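Local atomic coordinates of DNA endonuclease i-cvui (Chlorella vulgaris, PDB entry 5A77), a protein that probably acts in intron homing as a LAGLIDADG endonuclease, binding a long DNA target and cleaving it in the presence of magnesium. Residues Arg102-Lys114 / Glu126-Thr138. Numbering follows the deposited sequence.
Sequences RAQAKLVLQIIKK and EAALLADKVGLLT. With nucleotides of chain F.
Ile111 and Val134 form the apolar centre of this contact and illustrate how two antiparallel helices interlock by knobs-into-holes packing. Ile111 enters a hole made by Ala127, Leu130, Ala131 and Val134, while Val134 fits reciprocally among Gln104, Leu107, Val108 and Ile111. With CG1 beside the backbone N (chi1 -58°), Ile111 brings its longer branch to the partner helix, where CG1 lies 3.7 Å from Leu130 CB, the two side chains running past one another head to tail, and CD1 rests against the backbone at Ala127 O and Ala131 N. Val134 uses CG2, which rests 3.7 Å from Leu107 CB. The local axes run at 166° to each other and come within 9.6 Å, as is usual for a close-packed antiparallel pair. Strands 23-31 and 39-50 of the antiparallel four-stranded sheet cover the inner side of the pair: Ile111 also touches Ala27, Val41 and Val43, and Val108 reaches Val43. Helices packed on one face of a DNA-binding sheet belong to the LAGLIDADG fold.

Toward the DNA-facing end, Leu137, in the turn that follows the helix, crosses Gln104 at a slant, its CD1 lying 4.0 Å from Gln104 CG and 3.9 Å from Ala103 CB. Next to it, Thr138 OG1 donates a hydrogen bond of 2.7 Å to OP2 of DC3 of chain F. At the other end the Lys114 chain lies roughly perpendicular to Glu126, and Lys114 NZ forms a salt bridge with Glu126 OE1 at 2.7 Å. The ammonium approaches from above the carboxylate plane, 44° out of it, in a short, charge-assisted hydrogen bond at an exposed glutamate.

The aliphatic interlock probably fixes the helix spacing, while the ion pair closes the Lys114 end and Thr138 joins the opposite end to a DNA phosphate without reading a base.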
ATOM      1  N   ARG B 102     -11.319  -4.367  -6.117  1.00 38.83           N
ATOM      2  CA  ARG B 102     -12.769  -4.243  -6.174  1.00 41.05           C
ATOM      3  C   ARG B 102     -13.450  -5.585  -6.480  1.00 39.99           C
ATOM      4  O   ARG B 102     -14.575  -5.825  -6.044  1.00 37.75           O
ATOM      5  CB  ARG B 102     -13.190  -3.198  -7.209  1.00 42.08           C
ATOM      6  CG  ARG B 102     -14.657  -2.792  -7.075  1.00 44.20           C
ATOM      7  CD  ARG B 102     -15.147  -1.957  -8.242  1.00 45.31           C
ATOM      8  NE  ARG B 102     -14.359  -0.744  -8.442  1.00 51.41           N
ATOM      9  CZ  ARG B 102     -14.600   0.144  -9.403  1.00 55.96           C
ATOM     10  NH1 ARG B 102     -15.606  -0.059 -10.248  1.00 54.57           N
ATOM     11  NH2 ARG B 102     -13.836   1.225  -9.527  1.00 56.60           N
ATOM     12  N   ALA B 103     -12.769  -6.459  -7.219  1.00 40.13           N
ATOM     13  CA  ALA B 103     -13.297  -7.798  -7.486  1.00 40.45           C
ATOM     14  C   ALA B 103     -13.482  -8.591  -6.182  1.00 41.40           C
ATOM     15  O   ALA B 103     -14.554  -9.158  -5.935  1.00 38.45           O
ATOM     16  CB  ALA B 103     -12.395  -8.543  -8.436  1.00 34.84           C
ATOM     17  N   GLN B 104     -12.442  -8.612  -5.347  1.00 39.10           N
ATOM     18  CA  GLN B 104     -12.518  -9.282  -4.054  1.00 38.00           C
ATOM     19  C   GLN B 104     -13.643  -8.681  -3.224  1.00 37.51           C
ATOM     20  O   GLN B 104     -14.386  -9.400  -2.563  1.00 36.51           O
ATOM     21  CB  GLN B 104     -11.195  -9.182  -3.300  1.00 39.04           C
ATOM     22  CG  GLN B 104     -10.028  -9.880  -3.968  1.00 36.63           C
ATOM     23  CD  GLN B 104      -9.102  -8.906  -4.663  1.00 41.34           C
ATOM     24  OE1 GLN B 104      -9.360  -8.454  -5.789  1.00 42.36           O
ATOM     25  NE2 GLN B 104      -8.023  -8.553  -3.985  1.00 45.67           N
ATOM     26  N   ALA B 105     -13.785  -7.361  -3.282  1.00 37.29           N
ATOM     27  CA  ALA B 105     -14.880  -6.687  -2.592  1.00 37.97           C
ATOM     28  C   ALA B 105     -16.233  -7.210  -3.041  1.00 35.77           C
ATOM     29  O   ALA B 105     -17.037  -7.643  -2.223  1.00 39.89           O
ATOM     30  CB  ALA B 105     -14.810  -5.202  -2.811  1.00 37.05           C
ATOM     31  N   LYS B 106     -16.471  -7.173  -4.344  1.00 40.72           N
ATOM     32  CA  LYS B 106     -17.763  -7.529  -4.912  1.00 40.02           C
ATOM     33  C   LYS B 106     -18.115  -8.990  -4.629  1.00 41.46           C
ATOM     34  O   LYS B 106     -19.266  -9.318  -4.303  1.00 39.89           O
ATOM     35  CB  LYS B 106     -17.762  -7.254  -6.415  1.00 37.60           C
ATOM     36  CG  LYS B 106     -18.932  -6.406  -6.883  1.00 41.65           C
ATOM     37  CD  LYS B 106     -18.827  -4.971  -6.391  1.00 47.98           C
ATOM     38  CE  LYS B 106     -20.067  -4.164  -6.775  1.00 50.45           C
ATOM     39  NZ  LYS B 106     -21.297  -4.699  -6.122  1.00 44.35           N
ATOM     40  N   LEU B 107     -17.122  -9.869  -4.739  1.00 40.53           N
ATOM     41  CA  LEU B 107     -17.343 -11.276  -4.426  1.00 38.10           C
ATOM     42  C   LEU B 107     -17.717 -11.435  -2.955  1.00 38.53           C
ATOM     43  O   LEU B 107     -18.727 -12.061  -2.636  1.00 43.23           O
ATOM     44  CB  LEU B 107     -16.105 -12.110  -4.770  1.00 39.13           C
ATOM     45  CG  LEU B 107     -15.889 -12.304  -6.276  1.00 40.44           C
ATOM     46  CD1 LEU B 107     -14.710 -13.221  -6.558  1.00 43.73           C
ATOM     47  CD2 LEU B 107     -17.143 -12.842  -6.942  1.00 38.61           C
ATOM     48  N   VAL B 108     -16.921 -10.843  -2.068  1.00 37.94           N
ATOM     49  CA  VAL B 108     -17.186 -10.886  -0.629  1.00 35.79           C
ATOM     50  C   VAL B 108     -18.567 -10.314  -0.271  1.00 35.94           C
ATOM     51  O   VAL B 108     -19.235 -10.818   0.633  1.00 35.45           O
ATOM     52  CB  VAL B 108     -16.083 -10.143   0.160  1.00 33.11           C
ATOM     53  CG1 VAL B 108     -16.493  -9.950   1.620  1.00 36.38           C
ATOM     54  CG2 VAL B 108     -14.771 -10.921   0.083  1.00 31.47           C
ATOM     55  N   LEU B 109     -19.025  -9.299  -0.997  1.00 33.59           N
ATOM     56  CA  LEU B 109     -20.386  -8.816  -0.784  1.00 34.41           C
ATOM     57  C   LEU B 109     -21.448  -9.820  -1.268  1.00 40.27           C
ATOM     58  O   LEU B 109     -22.543  -9.876  -0.700  1.00 40.69           O
ATOM     59  CB  LEU B 109     -20.597  -7.468  -1.463  1.00 33.57           C
ATOM     60  CG  LEU B 109     -19.879  -6.316  -0.761  1.00 39.10           C
ATOM     61  CD1 LEU B 109     -20.122  -4.997  -1.459  1.00 35.10           C
ATOM     62  CD2 LEU B 109     -20.301  -6.240   0.709  1.00 39.18           C
ATOM     63  N   GLN B 110     -21.141 -10.605  -2.306  1.00 38.88           N
ATOM     64  CA  GLN B 110     -22.053 -11.665  -2.726  1.00 39.51           C
ATOM     65  C   GLN B 110     -22.078 -12.771  -1.674  1.00 40.90           C
ATOM     66  O   GLN B 110     -23.118 -13.417  -1.461  1.00 38.14           O
ATOM     67  CB  GLN B 110     -21.667 -12.247  -4.098  1.00 40.24           C
ATOM     68  CG  GLN B 110     -22.140 -11.427  -5.301  1.00 39.28           C
ATOM     69  CD  GLN B 110     -23.593 -11.020  -5.187  1.00 39.71           C
ATOM     70  OE1 GLN B 110     -24.439 -11.827  -4.826  1.00 56.24           O
ATOM     71  NE2 GLN B 110     -23.889  -9.763  -5.482  1.00 38.68           N
ATOM     72  N   ILE B 111     -20.939 -12.990  -1.014  1.00 38.33           N
ATOM     73  CA  ILE B 111     -20.889 -13.972   0.076  1.00 39.64           C
ATOM     74  C   ILE B 111     -21.648 -13.515   1.318  1.00 36.60           C
ATOM     75  O   ILE B 111     -22.312 -14.311   1.975  1.00 39.24           O
ATOM     76  CB  ILE B 111     -19.452 -14.292   0.509  1.00 37.83           C
ATOM     77  CG1 ILE B 111     -18.630 -14.819  -0.664  1.00 32.58           C
ATOM     78  CG2 ILE B 111     -19.457 -15.294   1.666  1.00 34.26           C
ATOM     79  CD1 ILE B 111     -17.269 -15.346  -0.242  1.00 30.71           C
ATOM     80  N   ILE B 112     -21.533 -12.236   1.660  1.00 39.35           N
ATOM     81  CA  ILE B 112     -22.197 -11.736   2.854  1.00 40.48           C
ATOM     82  C   ILE B 112     -23.707 -11.858   2.657  1.00 41.46           C
ATOM     83  O   ILE B 112     -24.464 -12.010   3.624  1.00 39.74           O
ATOM     84  CB  ILE B 112     -21.789 -10.282   3.173  1.00 37.75           C
ATOM     85  CG1 ILE B 112     -20.364 -10.242   3.741  1.00 39.12           C
ATOM     86  CG2 ILE B 112     -22.738  -9.649   4.188  1.00 35.27           C
ATOM     87  CD1 ILE B 112     -19.749  -8.836   3.786  1.00 34.83           C
ATOM     88  N   LYS B 113     -24.131 -11.840   1.396  1.00 38.85           N
ATOM     89  CA  LYS B 113     -25.545 -11.985   1.063  1.00 42.38           C
ATOM     90  C   LYS B 113     -26.153 -13.290   1.590  1.00 41.38           C
ATOM     91  O   LYS B 113     -27.294 -13.299   2.050  1.00 42.62           O
ATOM     92  CB  LYS B 113     -25.745 -11.888  -0.449  1.00 39.83           C
ATOM     93  CG  LYS B 113     -26.704 -10.787  -0.857  1.00 44.05           C
ATOM     94  CD  LYS B 113     -26.555 -10.442  -2.329  1.00 48.23           C
ATOM     95  CE  LYS B 113     -25.607  -9.257  -2.503  1.00 46.69           C
ATOM     96  NZ  LYS B 113     -25.892  -8.445  -3.728  1.00 52.18           N
ATOM     97  N   LYS B 114     -25.371 -14.367   1.558  1.00 37.70           N
ATOM     98  CA  LYS B 114     -25.856 -15.688   1.929  1.00 39.55           C
ATOM     99  C   LYS B 114     -25.482 -16.183   3.338  1.00 41.61           C
ATOM    100  O   LYS B 114     -26.006 -17.206   3.785  1.00 40.28           O
ATOM    101  CB  LYS B 114     -25.367 -16.705   0.907  1.00 39.27           C
ATOM    102  CG  LYS B 114     -24.994 -16.086  -0.415  1.00 43.42           C
ATOM    103  CD  LYS B 114     -24.781 -17.129  -1.477  1.00 40.19           C
ATOM    104  CE  LYS B 114     -25.405 -16.647  -2.759  1.00 42.23           C
ATOM    105  NZ  LYS B 114     -25.581 -17.758  -3.717  1.00 53.27           N
ATOM    106  N   GLU B 126     -22.828 -22.842  -1.907  1.00 36.44           N
ATOM    107  CA  GLU B 126     -22.644 -21.726  -2.830  1.00 39.93           C
ATOM    108  C   GLU B 126     -21.651 -20.714  -2.228  1.00 40.45           C
ATOM    109  O   GLU B 126     -20.912 -20.051  -2.942  1.00 34.21           O
ATOM    110  CB  GLU B 126     -23.980 -21.043  -3.181  1.00 42.21           C
ATOM    111  CG  GLU B 126     -25.208 -21.927  -3.041  1.00 47.60           C
ATOM    112  CD  GLU B 126     -26.547 -21.207  -3.284  1.00 48.33           C
ATOM    113  OE1 GLU B 126     -26.702 -20.035  -2.879  1.00 48.87           O
ATOM    114  OE2 GLU B 126     -27.479 -21.850  -3.820  1.00 52.25           O
ATOM    115  N   ALA B 127     -21.620 -20.639  -0.900  1.00 43.24           N
ATOM    116  CA  ALA B 127     -20.748 -19.711  -0.201  1.00 37.70           C
ATOM    117  C   ALA B 127     -19.279 -20.169  -0.242  1.00 42.62           C
ATOM    118  O   ALA B 127     -18.369 -19.350  -0.479  1.00 39.75           O
ATOM    119  CB  ALA B 127     -21.213 -19.537   1.221  1.00 34.32           C
ATOM    120  N   ALA B 128     -19.044 -21.461  -0.014  1.00 39.04           N
ATOM    121  CA  ALA B 128     -17.687 -22.004  -0.065  1.00 39.32           C
ATOM    122  C   ALA B 128     -17.082 -21.879  -1.468  1.00 43.12           C
ATOM    123  O   ALA B 128     -15.903 -21.546  -1.625  1.00 42.60           O
ATOM    124  CB  ALA B 128     -17.677 -23.454   0.384  1.00 34.95           C
ATOM    125  N   LEU B 129     -17.889 -22.139  -2.491  1.00 39.18           N
ATOM    126  CA  LEU B 129     -17.397 -22.041  -3.864  1.00 45.18           C
ATOM    127  C   LEU B 129     -16.999 -20.598  -4.248  1.00 42.54           C
ATOM    128  O   LEU B 129     -16.089 -20.393  -5.042  1.00 41.14           O
ATOM    129  CB  LEU B 129     -18.442 -22.591  -4.833  1.00 38.34           C
ATOM    130  CG  LEU B 129     -18.348 -24.112  -4.980  1.00 44.18           C
ATOM    131  CD1 LEU B 129     -19.652 -24.734  -5.507  1.00 36.44           C
ATOM    132  CD2 LEU B 129     -17.183 -24.463  -5.892  1.00 49.45           C
ATOM    133  N   LEU B 130     -17.677 -19.616  -3.666  1.00 40.58           N
ATOM    134  CA  LEU B 130     -17.335 -18.216  -3.837  1.00 38.97           C
ATOM    135  C   LEU B 130     -16.075 -17.880  -3.031  1.00 41.33           C
ATOM    136  O   LEU B 130     -15.333 -16.955  -3.375  1.00 38.67           O
ATOM    137  CB  LEU B 130     -18.500 -17.322  -3.403  1.00 37.73           C
ATOM    138  CG  LEU B 130     -19.708 -17.187  -4.320  1.00 35.24           C
ATOM    139  CD1 LEU B 130     -20.777 -16.292  -3.704  1.00 31.81           C
ATOM    140  CD2 LEU B 130     -19.264 -16.633  -5.659  1.00 38.86           C
ATOM    141  N   ALA B 131     -15.832 -18.632  -1.959  1.00 40.58           N
ATOM    142  CA  ALA B 131     -14.613 -18.442  -1.184  1.00 42.96           C
ATOM    143  C   ALA B 131     -13.374 -18.764  -2.023  1.00 42.19           C
ATOM    144  O   ALA B 131     -12.362 -18.071  -1.926  1.00 42.96           O
ATOM    145  CB  ALA B 131     -14.630 -19.287   0.069  1.00 35.71           C
ATOM    146  N   ASP B 132     -13.447 -19.816  -2.832  1.00 44.15           N
ATOM    147  CA  ASP B 132     -12.312 -20.197  -3.672  1.00 45.87           C
ATOM    148  C   ASP B 132     -12.071 -19.214  -4.789  1.00 43.20           C
ATOM    149  O   ASP B 132     -10.933 -19.056  -5.229  1.00 45.68           O
ATOM    150  CB  ASP B 132     -12.491 -21.585  -4.286  1.00 45.61           C
ATOM    151  CG  ASP B 132     -12.798 -22.645  -3.260  1.00 54.02           C
ATOM    152  OD1 ASP B 132     -12.531 -22.413  -2.051  1.00 55.71           O
ATOM    153  OD2 ASP B 132     -13.289 -23.723  -3.680  1.00 55.34           O
ATOM    154  N   LYS B 133     -13.129 -18.566  -5.264  1.00 38.83           N
ATOM    155  CA  LYS B 133     -12.956 -17.596  -6.340  1.00 44.34           C
ATOM    156  C   LYS B 133     -12.261 -16.331  -5.860  1.00 45.29           C
ATOM    157  O   LYS B 133     -11.442 -15.765  -6.591  1.00 45.80           O
ATOM    158  CB  LYS B 133     -14.284 -17.232  -6.982  1.00 42.38           C
ATOM    159  CG  LYS B 133     -14.454 -17.865  -8.337  1.00 47.43           C
ATOM    160  CD  LYS B 133     -15.529 -17.159  -9.121  1.00 48.48           C
ATOM    161  CE  LYS B 133     -15.606 -17.678 -10.538  1.00 40.27           C
ATOM    162  NZ  LYS B 133     -16.379 -16.725 -11.388  1.00 43.42           N
ATOM    163  N   VAL B 134     -12.589 -15.885  -4.645  1.00 40.77           N
ATOM    164  CA  VAL B 134     -11.853 -14.793  -4.032  1.00 38.56           C
ATOM    165  C   VAL B 134     -10.399 -15.200  -3.972  1.00 45.63           C
ATOM    166  O   VAL B 134      -9.489 -14.395  -4.203  1.00 47.39           O
ATOM    167  CB  VAL B 134     -12.320 -14.468  -2.613  1.00 41.93           C
ATOM    168  CG1 VAL B 134     -11.458 -13.339  -2.020  1.00 33.83           C
ATOM    169  CG2 VAL B 134     -13.817 -14.110  -2.589  1.00 38.05           C
ATOM    170  N   GLY B 135     -10.189 -16.474  -3.673  1.00 42.13           N
ATOM    171  CA  GLY B 135      -8.851 -17.000  -3.505  1.00 49.24           C
ATOM    172  C   GLY B 135      -7.954 -16.988  -4.726  1.00 51.44           C
ATOM    173  O   GLY B 135      -6.749 -16.755  -4.590  1.00 56.92           O
ATOM    174  N   LEU B 136      -8.525 -17.224  -5.907  1.00 44.91           N
ATOM    175  CA  LEU B 136      -7.764 -17.159  -7.151  1.00 53.35           C
ATOM    176  C   LEU B 136      -7.225 -15.734  -7.420  1.00 52.10           C
ATOM    177  O   LEU B 136      -6.461 -15.533  -8.361  1.00 52.64           O
ATOM    178  CB  LEU B 136      -8.628 -17.646  -8.329  1.00 48.18           C
ATOM    179  CG  LEU B 136      -9.221 -19.055  -8.189  1.00 46.14           C
ATOM    180  CD1 LEU B 136     -10.314 -19.324  -9.214  1.00 40.28           C
ATOM    181  CD2 LEU B 136      -8.128 -20.114  -8.269  1.00 43.53           C
ATOM    182  N   LEU B 137      -7.618 -14.765  -6.589  1.00 50.50           N
ATOM    183  CA  LEU B 137      -7.193 -13.370  -6.730  1.00 47.91           C
ATOM    184  C   LEU B 137      -6.226 -12.922  -5.630  1.00 54.59           C
ATOM    185  O   LEU B 137      -5.239 -12.237  -5.908  1.00 61.81           O
ATOM    186  CB  LEU B 137      -8.409 -12.445  -6.739  1.00 44.51           C
ATOM    187  CG  LEU B 137      -9.625 -12.912  -7.543  1.00 43.28           C
ATOM    188  CD1 LEU B 137     -10.805 -11.968  -7.338  1.00 36.22           C
ATOM    189  CD2 LEU B 137      -9.243 -13.026  -9.012  1.00 43.21           C
ATOM    190  N   THR B 138      -6.527 -13.260  -4.379  1.00 55.32           N
ATOM    191  CA  THR B 138      -5.568 -13.036  -3.290  1.00 61.68           C
ATOM    192  C   THR B 138      -4.454 -14.057  -3.435  1.00 65.53           C
ATOM    193  O   THR B 138      -4.515 -15.138  -2.844  1.00 66.79           O
ATOM    194  CB  THR B 138      -6.210 -13.178  -1.885  1.00 60.68           C
ATOM    195  OG1 THR B 138      -6.708 -14.515  -1.725  1.00 55.69           O
ATOM    196  CG2 THR B 138      -7.325 -12.158  -1.676  1.00 53.20           C
TER
ATOM    197  P    DA F   2      -3.020 -11.043  -0.244  1.00 47.08           P
ATOM    198  OP1  DA F   2      -2.696 -10.811  -1.668  1.00 55.80           O
ATOM    199  OP2  DA F   2      -4.140 -10.279   0.350  1.00 48.11           O
ATOM    200  O5'  DA F   2      -3.244 -12.594  -0.023  1.00 58.45           O
ATOM    201  C5'  DA F   2      -2.107 -13.384   0.276  1.00 53.79           C
ATOM    202  C4'  DA F   2      -2.408 -14.394   1.362  1.00 52.83           C
ATOM    203  O4'  DA F   2      -1.950 -13.914   2.654  1.00 48.70           O
ATOM    204  C3'  DA F   2      -3.894 -14.749   1.549  1.00 49.96           C
ATOM    205  O3'  DA F   2      -4.007 -16.160   1.558  1.00 54.75           O
ATOM    206  C2'  DA F   2      -4.216 -14.141   2.926  1.00 46.41           C
ATOM    207  C1'  DA F   2      -2.872 -14.365   3.587  1.00 43.90           C
ATOM    208  N9   DA F   2      -2.628 -13.716   4.864  1.00 42.06           N
ATOM    209  C8   DA F   2      -3.240 -12.608   5.403  1.00 40.27           C
ATOM    210  N7   DA F   2      -2.784 -12.289   6.602  1.00 41.14           N
ATOM    211  C5   DA F   2      -1.819 -13.260   6.853  1.00 38.38           C
ATOM    212  C6   DA F   2      -0.958 -13.497   7.943  1.00 42.18           C
ATOM    213  N6   DA F   2      -0.930 -12.730   9.055  1.00 42.12           N
ATOM    214  N1   DA F   2      -0.122 -14.561   7.859  1.00 40.75           N
ATOM    215  C2   DA F   2      -0.152 -15.319   6.774  1.00 38.94           C
ATOM    216  N3   DA F   2      -0.908 -15.197   5.694  1.00 41.53           N
ATOM    217  C4   DA F   2      -1.727 -14.140   5.799  1.00 41.61           C
ATOM    218  P    DC F   3      -5.411 -16.896   1.288  1.00 53.30           P
ATOM    219  OP1  DC F   3      -5.042 -18.236   0.788  1.00 51.21           O
ATOM    220  OP2  DC F   3      -6.270 -16.020   0.471  1.00 53.64           O
ATOM    221  O5'  DC F   3      -6.093 -16.956   2.746  1.00 49.17           O
ATOM    222  C5'  DC F   3      -6.205 -18.183   3.451  1.00 45.51           C
ATOM    223  C4'  DC F   3      -4.853 -18.695   3.909  1.00 48.61           C
ATOM    224  O4'  DC F   3      -4.033 -17.584   4.347  1.00 49.83           O
ATOM    225  C3'  DC F   3      -4.919 -19.646   5.090  1.00 50.21           C
ATOM    226  O3'  DC F   3      -5.070 -20.997   4.621  1.00 56.49           O
ATOM    227  C2'  DC F   3      -3.579 -19.431   5.785  1.00 49.29           C
ATOM    228  C1'  DC F   3      -3.268 -17.959   5.481  1.00 47.45           C
ATOM    229  N1   DC F   3      -3.560 -16.986   6.613  1.00 41.25           N
ATOM    230  C2   DC F   3      -2.835 -17.067   7.809  1.00 39.67           C
ATOM    231  O2   DC F   3      -1.984 -17.954   7.940  1.00 39.82           O
ATOM    232  N3   DC F   3      -3.096 -16.174   8.802  1.00 40.15           N
ATOM    233  C4   DC F   3      -4.023 -15.235   8.625  1.00 39.12           C
ATOM    234  N4   DC F   3      -4.234 -14.377   9.617  1.00 36.51           N
ATOM    235  C5   DC F   3      -4.763 -15.125   7.409  1.00 41.04           C
ATOM    236  C6   DC F   3      -4.498 -16.009   6.440  1.00 40.53           C
TER